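Local coordinates for protein triphenylmethane reductase (Citrobacter sp., PDB 2JL1) that probably reduces triphenylmethane dyes with NADPH as hydride donor, through a Rossmann-type domain that binds the dinucleotide, at residues A[33-36]-A[37-40]. Numbering follows the deposited sequence.
Sequences VRNV and EKAS. With NAP (NADP nicotinamide-adenine-dinucleotide phosphate), chain B.
Val36 O takes the amide of Ala39 (N to O 3.2 Å) as residues 33-36 leave strand 29-33 and continue without a break into 37-40, where a type I turn from Glu37 to Ser40 leads into helix 40-44. That amide sits well above the carbonyl plane, 73° out of it. Asn35 braces the same bend: with CG anti to the backbone N (chi1 180°), its OD1 faces the amides of Glu37 and Lys38, both weak bonds, the straighter one from Lys38 N at 3.4 Å. Its amide group also lies against the Lys38 chain, which crosses it at about a right angle, Asn35 ND2 to Lys38 CG 3.4 Å. On the side facing strand 48-51, both methyls of Val33 rest on Ala39 CB, and Val49 touches the two residues. Ser40 OG donates to Glu37 O at 2.7 Å, bridging the type I turn just where the helix begins.

Arg34 points to the cofactor instead. Arg34 NE and NH2 hydrogen-bond to O3X and O2X of the NADP 2'-phosphate, NH2 to O2X at 2.9 Å, while a guanidinium face lies over adenine N7A. Lys38 CE comes within 3.5 Å of O1X of that NADP phosphate. An arginine after the second strand, clasping the 2'-phosphate, is common in NADP-preferring Rossmann folds.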
# COMPACT_ATOMS: atom_id res chain seq x y z
N VAL A 33 -3.05 -10.56 -21.50
CA VAL A 33 -3.11 -9.32 -22.30
C VAL A 33 -4.50 -8.67 -22.24
O VAL A 33 -5.50 -9.34 -22.01
CB VAL A 33 -2.76 -9.61 -23.81
CG1 VAL A 33 -1.33 -10.05 -23.97
CG2 VAL A 33 -3.68 -10.66 -24.41
N ARG A 34 -4.56 -7.36 -22.45
CA ARG A 34 -5.84 -6.65 -22.55
C ARG A 34 -6.44 -6.76 -23.98
O ARG A 34 -7.65 -6.94 -24.16
CB ARG A 34 -5.65 -5.18 -22.13
CG ARG A 34 -6.88 -4.30 -22.34
CD ARG A 34 -6.65 -2.89 -21.79
NE ARG A 34 -5.51 -2.21 -22.39
CZ ARG A 34 -5.30 -0.90 -22.31
NH1 ARG A 34 -6.18 -0.13 -21.67
NH2 ARG A 34 -4.23 -0.34 -22.88
N ASN A 35 -5.57 -6.68 -24.98
CA ASN A 35 -5.98 -6.64 -26.39
C ASN A 35 -5.49 -7.94 -27.03
O ASN A 35 -4.31 -8.09 -27.33
CB ASN A 35 -5.35 -5.39 -27.05
CG ASN A 35 -5.69 -5.23 -28.55
OD1 ASN A 35 -6.26 -6.11 -29.19
ND2 ASN A 35 -5.30 -4.08 -29.11
N VAL A 36 -6.40 -8.90 -27.21
CA VAL A 36 -6.03 -10.23 -27.69
C VAL A 36 -5.57 -10.26 -29.15
O VAL A 36 -4.78 -11.13 -29.54
CB VAL A 36 -7.12 -11.30 -27.40
CG1 VAL A 36 -7.28 -11.50 -25.90
CG2 VAL A 36 -8.44 -10.92 -28.05
N GLU A 37 -6.06 -9.31 -29.95
CA GLU A 37 -5.64 -9.15 -31.35
C GLU A 37 -4.14 -8.79 -31.46
O GLU A 37 -3.45 -9.31 -32.33
CB GLU A 37 -6.51 -8.09 -32.04
CG GLU A 37 -6.35 -7.97 -33.58
CD GLU A 37 -5.21 -7.03 -33.99
OE1 GLU A 37 -4.72 -6.24 -33.14
OE2 GLU A 37 -4.82 -7.08 -35.18
N LYS A 38 -3.67 -7.90 -30.57
CA LYS A 38 -2.25 -7.55 -30.41
C LYS A 38 -1.34 -8.74 -30.15
O LYS A 38 -0.17 -8.74 -30.54
CB LYS A 38 -2.10 -6.58 -29.24
CG LYS A 38 -2.07 -5.11 -29.58
CD LYS A 38 -0.70 -4.51 -29.21
CE LYS A 38 -0.83 -3.07 -28.69
NZ LYS A 38 -1.33 -2.06 -29.70
N ALA A 39 -1.86 -9.76 -29.46
CA ALA A 39 -1.05 -10.89 -29.04
C ALA A 39 -0.93 -12.02 -30.08
O ALA A 39 -0.50 -13.13 -29.74
CB ALA A 39 -1.56 -11.43 -27.70
N SER A 40 -1.29 -11.73 -31.33
CA SER A 40 -1.14 -12.65 -32.48
C SER A 40 0.30 -13.15 -32.66
O SER A 40 0.55 -14.35 -32.75
CB SER A 40 -1.61 -11.99 -33.78
OG SER A 40 -2.97 -11.59 -33.69
PA NAP B . 4.37 -0.49 -21.92
O1A NAP B . 3.75 0.86 -22.01
O2A NAP B . 5.07 -0.94 -23.15
O5B NAP B . 3.30 -1.59 -21.49
C5B NAP B . 2.27 -1.38 -20.55
C4B NAP B . 1.43 -2.64 -20.62
O4B NAP B . 0.33 -2.56 -19.72
C3B NAP B . 0.87 -2.78 -22.04
O3B NAP B . 1.04 -4.10 -22.48
C2B NAP B . -0.60 -2.51 -21.87
O2B NAP B . -1.35 -3.33 -22.71
C1B NAP B . -0.83 -2.94 -20.44
N9A NAP B . -2.08 -2.35 -19.94
C8A NAP B . -2.47 -1.04 -19.95
N7A NAP B . -3.70 -0.96 -19.40
C5A NAP B . -4.10 -2.21 -19.06
C6A NAP B . -5.27 -2.70 -18.48
N6A NAP B . -6.27 -1.89 -18.14
N1A NAP B . -5.38 -4.06 -18.25
C2A NAP B . -4.36 -4.91 -18.61
N3A NAP B . -3.21 -4.42 -19.18
C4A NAP B . -3.09 -3.09 -19.40
O3 NAP B . 5.40 -0.45 -20.67
PN NAP B . 6.86 -1.11 -20.49
O1N NAP B . 6.75 -2.52 -20.91
O2N NAP B . 7.87 -0.22 -21.14
O5D NAP B . 7.04 -1.10 -18.86
C5D NAP B . 6.22 -1.94 -18.05
C4D NAP B . 5.66 -1.25 -16.80
O4D NAP B . 6.72 -0.66 -16.07
C3D NAP B . 4.69 -0.11 -17.13
O3D NAP B . 3.34 -0.48 -17.19
C2D NAP B . 4.93 0.92 -16.04
O2D NAP B . 4.12 0.75 -14.90
C1D NAP B . 6.36 0.63 -15.61
N1N NAP B . 7.22 1.70 -16.15
C2N NAP B . 8.49 1.76 -15.66
C3N NAP B . 9.33 2.76 -16.07
C7N NAP B . 10.69 2.85 -15.54
O7N NAP B . 11.53 3.84 -16.13
N7N NAP B . 11.02 2.04 -14.53
C4N NAP B . 8.91 3.66 -17.08
C5N NAP B . 7.66 3.52 -17.63
C6N NAP B . 6.79 2.56 -17.11
P2B NAP B . -1.86 -2.83 -24.16
O1X NAP B . -0.88 -3.36 -25.19
O2X NAP B . -1.93 -1.31 -24.26
O3X NAP B . -3.24 -3.44 -24.33